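Long-range contact in VAO-type flavoprotein oxidase VAO615 (Myceliophthora thermophila, PDB 6F72), which probably acts as an oxidoreductase, carrying one bicovalently bound FAD that reacts rapidly with molecular oxygen once reduced, its substrate still unknown: residues A[208-220]-A[293-305]. Sequence-based numbering, arbitrary orientation.
With NAG (2-acetamido-2-deoxy-beta-D-glucopyranose), chain H.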
ATOM      1  N   ALA A 208      -4.730  14.982   9.513  1.00 30.63           N
ATOM      2  CA  ALA A 208      -5.540  15.854  10.370  1.00 31.64           C
ATOM      3  C   ALA A 208      -4.871  16.039  11.738  1.00 32.05           C
ATOM      4  O   ALA A 208      -4.781  17.165  12.236  1.00 32.69           O
ATOM      5  CB  ALA A 208      -6.968  15.322  10.518  1.00 31.57           C
ATOM      6  N   MET A 209      -4.377  14.936  12.307  1.00 32.03           N
ATOM      7  CA  MET A 209      -3.732  14.928  13.615  1.00 32.99           C
ATOM      8  C   MET A 209      -2.392  15.680  13.621  1.00 33.46           C
ATOM      9  O   MET A 209      -2.135  16.494  14.515  1.00 33.89           O
ATOM     10  CB  MET A 209      -3.579  13.485  14.118  1.00 32.68           C
ATOM     11  CG  MET A 209      -2.961  13.364  15.499  1.00 33.05           C
ATOM     12  SD  MET A 209      -1.201  13.001  15.415  1.00 33.09           S
ATOM     13  CE  MET A 209      -0.695  13.428  17.079  1.00 33.52           C
ATOM     14  N   ALA A 210      -1.551  15.404  12.623  1.00 33.51           N
ATOM     15  CA  ALA A 210      -0.273  16.093  12.487  1.00 34.06           C
ATOM     16  C   ALA A 210      -0.471  17.587  12.241  1.00 35.21           C
ATOM     17  O   ALA A 210       0.187  18.401  12.897  1.00 35.64           O
ATOM     18  CB  ALA A 210       0.592  15.461  11.395  1.00 33.41           C
ATOM     19  N   ASN A 211      -1.366  17.943  11.314  1.00 36.30           N
ATOM     20  CA  ASN A 211      -1.636  19.351  11.000  1.00 37.90           C
ATOM     21  C   ASN A 211      -2.035  20.168  12.239  1.00 37.45           C
ATOM     22  O   ASN A 211      -1.565  21.297  12.410  1.00 37.77           O
ATOM     23  CB  ASN A 211      -2.705  19.522   9.907  1.00 40.77           C
ATOM     24  CG  ASN A 211      -3.099  20.973   9.728  1.00 44.75           C
ATOM     25  OD1 ASN A 211      -2.413  21.727   9.035  1.00 44.61           O
ATOM     26  ND2 ASN A 211      -4.196  21.377  10.379  1.00 49.20           N
ATOM     27  N   SER A 212      -2.897  19.595  13.084  1.00 36.22           N
ATOM     28  CA  SER A 212      -3.446  20.299  14.249  1.00 36.10           C
ATOM     29  C   SER A 212      -2.374  20.702  15.262  1.00 35.75           C
ATOM     30  O   SER A 212      -2.600  21.596  16.075  1.00 36.57           O
ATOM     31  CB  SER A 212      -4.532  19.466  14.936  1.00 35.88           C
ATOM     32  OG  SER A 212      -4.002  18.257  15.444  1.00 35.12           O
ATOM     33  N   THR A 213      -1.218  20.040  15.196  1.00 34.54           N
ATOM     34  CA  THR A 213      -0.066  20.315  16.080  1.00 34.05           C
ATOM     35  C   THR A 213       1.050  21.171  15.424  1.00 33.83           C
ATOM     36  O   THR A 213       2.043  21.515  16.072  1.00 34.16           O
ATOM     37  CB  THR A 213       0.519  19.005  16.680  1.00 33.43           C
ATOM     38  OG1 THR A 213       1.159  18.230  15.661  1.00 32.54           O
ATOM     39  CG2 THR A 213      -0.568  18.148  17.319  1.00 33.38           C
ATOM     40  N   GLY A 214       0.876  21.527  14.153  1.00 33.31           N
ATOM     41  CA  GLY A 214       1.884  22.279  13.400  1.00 32.98           C
ATOM     42  C   GLY A 214       2.992  21.394  12.849  1.00 31.99           C
ATOM     43  O   GLY A 214       4.139  21.826  12.766  1.00 32.08           O
ATOM     44  N   HIS A 215       2.631  20.165  12.457  1.00 31.02           N
ATOM     45  CA  HIS A 215       3.576  19.141  11.976  1.00 30.11           C
ATOM     46  C   HIS A 215       3.127  18.400  10.690  1.00 29.41           C
ATOM     47  O   HIS A 215       1.949  18.447  10.304  1.00 29.33           O
ATOM     48  CB  HIS A 215       3.877  18.126  13.086  1.00 29.79           C
ATOM     49  CG  HIS A 215       4.509  18.734  14.301  1.00 30.34           C
ATOM     50  ND1 HIS A 215       3.790  19.038  15.434  1.00 30.72           N
ATOM     51  CD2 HIS A 215       5.786  19.117  14.551  1.00 30.57           C
ATOM     52  CE1 HIS A 215       4.597  19.576  16.335  1.00 31.18           C
ATOM     53  NE2 HIS A 215       5.813  19.637  15.823  1.00 31.03           N
ATOM     54  N   ARG A 216       4.087  17.725  10.050  1.00 28.67           N
ATOM     55  CA  ARG A 216       3.854  16.829   8.913  1.00 28.04           C
ATOM     56  C   ARG A 216       4.205  15.408   9.334  1.00 27.38           C
ATOM     57  O   ARG A 216       5.102  15.207  10.164  1.00 27.42           O
ATOM     58  CB  ARG A 216       4.752  17.211   7.736  1.00 28.06           C
ATOM     59  CG  ARG A 216       4.676  18.662   7.297  1.00 28.64           C
ATOM     60  CD  ARG A 216       5.948  19.080   6.570  1.00 28.85           C
ATOM     61  NE  ARG A 216       5.871  20.463   6.090  1.00 29.47           N
ATOM     62  CZ  ARG A 216       6.904  21.182   5.664  1.00 29.81           C
ATOM     63  NH1 ARG A 216       8.124  20.666   5.649  1.00 29.58           N
ATOM     64  NH2 ARG A 216       6.713  22.429   5.256  1.00 30.52           N
ATOM     65  N   ILE A 217       3.487  14.434   8.781  1.00 26.84           N
ATOM     66  CA  ILE A 217       3.846  13.014   8.911  1.00 26.24           C
ATOM     67  C   ILE A 217       3.995  12.368   7.521  1.00 26.00           C
ATOM     68  O   ILE A 217       3.263  12.706   6.583  1.00 25.91           O
ATOM     69  CB  ILE A 217       2.860  12.212   9.808  1.00 25.95           C
ATOM     70  CG1 ILE A 217       3.415  10.803  10.116  1.00 25.43           C
ATOM     71  CG2 ILE A 217       1.466  12.158   9.181  1.00 26.04           C
ATOM     72  CD1 ILE A 217       2.699  10.036  11.210  1.00 25.27           C
ATOM     73  N   VAL A 218       4.944  11.437   7.424  1.00 25.82           N
ATOM     74  CA  VAL A 218       5.214  10.674   6.203  1.00 25.73           C
ATOM     75  C   VAL A 218       4.144   9.588   5.977  1.00 25.66           C
ATOM     76  O   VAL A 218       4.067   8.588   6.714  1.00 25.26           O
ATOM     77  CB  VAL A 218       6.656  10.094   6.202  1.00 25.51           C
ATOM     78  CG1 VAL A 218       6.919   9.231   4.978  1.00 25.22           C
ATOM     79  CG2 VAL A 218       7.685  11.217   6.298  1.00 25.74           C
ATOM     80  N   GLY A 219       3.352   9.784   4.921  1.00 26.02           N
ATOM     81  CA  GLY A 219       2.279   8.868   4.575  1.00 26.48           C
ATOM     82  C   GLY A 219       1.973   8.869   3.096  1.00 27.01           C
ATOM     83  O   GLY A 219       2.485   9.703   2.344  1.00 27.26           O
ATOM     84  N   GLY A 220       1.101   7.947   2.693  1.00 27.42           N
ATOM     85  CA  GLY A 220       0.771   7.730   1.279  1.00 27.99           C
ATOM     86  C   GLY A 220      -0.075   8.807   0.627  1.00 28.89           C
ATOM     87  O   GLY A 220      -0.659   9.667   1.296  1.00 28.77           O
ATOM     88  N   THR A 293       4.712   4.265  16.928  1.00 22.40           N
ATOM     89  CA  THR A 293       5.097   5.616  17.265  1.00 22.80           C
ATOM     90  C   THR A 293       6.050   6.043  16.166  1.00 22.62           C
ATOM     91  O   THR A 293       6.953   5.285  15.790  1.00 22.36           O
ATOM     92  CB  THR A 293       5.738   5.660  18.650  1.00 23.34           C
ATOM     93  OG1 THR A 293       4.835   5.046  19.570  1.00 23.68           O
ATOM     94  CG2 THR A 293       6.032   7.102  19.087  1.00 23.79           C
ATOM     95  N   ALA A 294       5.822   7.238  15.632  1.00 22.79           N
ATOM     96  CA  ALA A 294       6.609   7.734  14.515  1.00 22.81           C
ATOM     97  C   ALA A 294       6.907   9.208  14.644  1.00 23.33           C
ATOM     98  O   ALA A 294       6.125   9.972  15.229  1.00 23.62           O
ATOM     99  CB  ALA A 294       5.906   7.457  13.198  1.00 22.52           C
ATOM    100  N   ARG A 295       8.045   9.580  14.075  1.00 24.80           N
ATOM    101  CA  ARG A 295       8.491  10.962  13.952  1.00 25.24           C
ATOM    102  C   ARG A 295       7.451  11.885  13.313  1.00 25.11           C
ATOM    103  O   ARG A 295       6.807  11.532  12.332  1.00 24.55           O
ATOM    104  CB  ARG A 295       9.803  11.025  13.150  1.00 25.21           C
ATOM    105  CG  ARG A 295      10.885  10.071  13.644  1.00 25.47           C
ATOM    106  CD  ARG A 295      12.265  10.338  13.030  1.00 25.75           C
ATOM    107  NE  ARG A 295      12.315  10.158  11.580  1.00 25.26           N
ATOM    108  CZ  ARG A 295      13.433  10.104  10.847  1.00 25.50           C
ATOM    109  NH1 ARG A 295      14.639  10.205  11.426  1.00 26.16           N
ATOM    110  NH2 ARG A 295      13.346   9.946   9.527  1.00 24.97           N
ATOM    111  N   LEU A 296       7.281  13.050  13.920  1.00 25.85           N
ATOM    112  CA  LEU A 296       6.591  14.172  13.305  1.00 26.19           C
ATOM    113  C   LEU A 296       7.621  15.203  12.916  1.00 26.79           C
ATOM    114  O   LEU A 296       8.680  15.262  13.518  1.00 27.30           O
ATOM    115  CB  LEU A 296       5.574  14.791  14.269  1.00 26.59           C
ATOM    116  CG  LEU A 296       4.273  14.017  14.478  1.00 26.38           C
ATOM    117  CD1 LEU A 296       3.365  14.796  15.414  1.00 27.00           C
ATOM    118  CD2 LEU A 296       3.568  13.741  13.157  1.00 25.81           C
ATOM    119  N   HIS A 297       7.311  16.022  11.922  1.00 27.02           N
ATOM    120  CA  HIS A 297       8.271  17.000  11.417  1.00 27.74           C
ATOM    121  C   HIS A 297       7.627  18.372  11.395  1.00 28.64           C
ATOM    122  O   HIS A 297       6.447  18.481  11.084  1.00 28.46           O
ATOM    123  CB  HIS A 297       8.717  16.589  10.018  1.00 27.04           C
ATOM    124  CG  HIS A 297       9.078  15.139   9.905  1.00 26.47           C
ATOM    125  ND1 HIS A 297      10.330  14.658  10.222  1.00 26.60           N
ATOM    126  CD2 HIS A 297       8.347  14.061   9.528  1.00 25.84           C
ATOM    127  CE1 HIS A 297      10.357  13.351  10.044  1.00 26.16           C
ATOM    128  NE2 HIS A 297       9.169  12.963   9.618  1.00 25.66           N
ATOM    129  N   ARG A 298       8.388  19.409  11.740  1.00 29.96           N
ATOM    130  CA  ARG A 298       7.861  20.772  11.768  1.00 31.26           C
ATOM    131  C   ARG A 298       7.255  21.164  10.415  1.00 31.08           C
ATOM    132  O   ARG A 298       7.884  20.989   9.369  1.00 30.82           O
ATOM    133  CB  ARG A 298       8.931  21.783  12.208  1.00 32.75           C
ATOM    134  CG  ARG A 298       8.401  23.178  12.548  1.00 34.31           C
ATOM    135  CD  ARG A 298       7.445  23.147  13.743  1.00 35.26           C
ATOM    136  NE  ARG A 298       6.934  24.471  14.124  1.00 36.82           N
ATOM    137  CZ  ARG A 298       5.844  25.050  13.609  1.00 37.23           C
ATOM    138  NH1 ARG A 298       5.124  24.442  12.671  1.00 36.49           N
ATOM    139  NH2 ARG A 298       5.466  26.251  14.041  1.00 38.47           N
ATOM    140  N   ASP A 299       6.018  21.658  10.451  1.00 31.33           N
ATOM    141  CA  ASP A 299       5.315  22.086   9.244  1.00 31.30           C
ATOM    142  C   ASP A 299       5.708  23.518   8.885  1.00 32.23           C
ATOM    143  O   ASP A 299       6.347  24.212   9.672  1.00 33.14           O
ATOM    144  CB  ASP A 299       3.802  21.958   9.455  1.00 31.24           C
ATOM    145  CG  ASP A 299       3.009  21.908   8.152  1.00 30.94           C
ATOM    146  OD1 ASP A 299       3.573  21.671   7.055  1.00 30.32           O
ATOM    147  OD2 ASP A 299       1.788  22.107   8.242  1.00 31.19           O
ATOM    148  N   GLY A 300       5.348  23.939   7.684  1.00 32.26           N
ATOM    149  CA  GLY A 300       5.578  25.292   7.210  1.00 33.28           C
ATOM    150  C   GLY A 300       5.117  25.355   5.770  1.00 33.24           C
ATOM    151  O   GLY A 300       4.585  24.373   5.246  1.00 32.50           O
ATOM    152  N   ILE A 301       5.310  26.518   5.153  1.00 34.16           N
ATOM    153  CA  ILE A 301       5.094  26.764   3.723  1.00 34.34           C
ATOM    154  C   ILE A 301       5.501  25.554   2.858  1.00 33.51           C
ATOM    155  O   ILE A 301       6.552  24.955   3.082  1.00 33.29           O
ATOM    156  CB  ILE A 301       5.807  28.102   3.330  1.00 35.40           C
ATOM    157  CG1 ILE A 301       4.811  29.264   3.270  1.00 36.38           C
ATOM    158  CG2 ILE A 301       6.603  28.021   2.028  1.00 35.25           C
ATOM    159  CD1 ILE A 301       4.422  29.845   4.613  1.00 37.14           C
ATOM    160  N   VAL A 302       4.631  25.161   1.923  1.00 33.33           N
ATOM    161  CA  VAL A 302       4.934  24.088   0.962  1.00 32.64           C
ATOM    162  C   VAL A 302       4.692  24.597  -0.460  1.00 33.03           C
ATOM    163  O   VAL A 302       3.566  24.975  -0.812  1.00 33.31           O
ATOM    164  CB  VAL A 302       4.132  22.776   1.218  1.00 31.83           C
ATOM    165  CG1 VAL A 302       4.468  21.711   0.175  1.00 31.01           C
ATOM    166  CG2 VAL A 302       4.419  22.221   2.603  1.00 31.67           C
ATOM    167  N   GLY A 303       5.761  24.615  -1.255  1.00 33.00           N
ATOM    168  CA  GLY A 303       5.683  24.971  -2.671  1.00 33.36           C
ATOM    169  C   GLY A 303       5.094  23.851  -3.514  1.00 32.62           C
ATOM    170  O   GLY A 303       5.382  22.668  -3.302  1.00 31.91           O
ATOM    171  N   GLY A 304       4.269  24.224  -4.482  1.00 33.00           N
ATOM    172  CA  GLY A 304       3.587  23.240  -5.314  1.00 32.71           C
ATOM    173  C   GLY A 304       3.481  23.680  -6.750  1.00 33.19           C
ATOM    174  O   GLY A 304       3.600  24.871  -7.054  1.00 34.03           O
ATOM    175  N   THR A 305       3.278  22.710  -7.637  1.00 32.81           N
ATOM    176  CA  THR A 305       2.967  23.004  -9.028  1.00 33.32           C
ATOM    177  C   THR A 305       2.268  21.868  -9.738  1.00 33.06           C
ATOM    178  O   THR A 305       2.431  20.697  -9.378  1.00 32.43           O
ATOM    179  CB  THR A 305       4.213  23.421  -9.850  1.00 33.45           C
ATOM    180  OG1 THR A 305       3.775  24.041 -11.062  1.00 34.02           O
ATOM    181  CG2 THR A 305       5.127  22.218 -10.177  1.00 32.71           C
TER
HETATM  182  C1  NAG H 611      -4.699  22.730  10.400  1.00 36.85           C
HETATM  183  C2  NAG H 611      -6.138  23.225  10.162  1.00 42.42           C
HETATM  184  C3  NAG H 611      -6.354  24.704  10.532  1.00 43.65           C
HETATM  185  C4  NAG H 611      -5.715  25.101  11.873  1.00 44.67           C
HETATM  186  C5  NAG H 611      -4.242  24.685  11.874  1.00 43.19           C
HETATM  187  C6  NAG H 611      -3.556  25.026  13.200  1.00 44.49           C
HETATM  188  C7  NAG H 611      -7.403  22.075   8.374  1.00 45.72           C
HETATM  189  C8  NAG H 611      -7.684  22.070   6.899  1.00 45.19           C
HETATM  190  N2  NAG H 611      -6.548  23.022   8.777  1.00 44.41           N
HETATM  191  O3  NAG H 611      -7.758  24.977  10.583  1.00 45.30           O
HETATM  192  O4  NAG H 611      -5.877  26.509  12.120  1.00 46.92           O
HETATM  193  O5  NAG H 611      -4.179  23.266  11.637  1.00 40.35           O
HETATM  194  O6  NAG H 611      -2.454  24.144  13.454  1.00 45.19           O
HETATM  195  O7  NAG H 611      -7.926  21.260   9.128  1.00 45.99           O
HETATM  196  O   HOH W   1      -0.127  20.422   7.464  1.00 41.19           O
HETATM  197  O   HOH W   2       6.811  10.672   9.704  1.00 24.88           O
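R216 and H297 form an antiparallel hydrogen-bonded pair, R216 N to H297 O 2.7 Å and H297 N to R216 O 2.9 Å, and D299 N donates to O of G214, the positive-phi residue of the Schellman motif that ends helix 203-212. From this pair the R216 side chain, extended from CG to NE, reaches alongside the loop 299-301. Its NE meets D299 OD1 at 2.8 Å in a salt bridge that uses the anti lone pair, guanidinium and carboxylate planes standing 77° apart. NH2 donates to G300 O at 2.9 Å; that oxygen lies in the guanidinium plane, although the donor sits 62° out of the carbonyl plane. V302 CG2 approaches NH2, and NH1 is hydrogen-bonded to Y244 OH. Beyond the strand pair, L296 CD2 packs on I217 CB (3.7 Å) and A210 CB, while H215 ND1 donates to T213 OG1, which lies in the H215 ring plane and helps set the ring's rotation. One water links D299 OD2 (2.7 Å) to OD1 of the glycosylated N211. With all three guanidinium nitrogens hydrogen-bonded, R216 is held in place, its charge probably balanced by D299; the arginine thus ties the short FAD-domain strand 215-216 to the loop leading into strand 302-310 of the seven-stranded sheet.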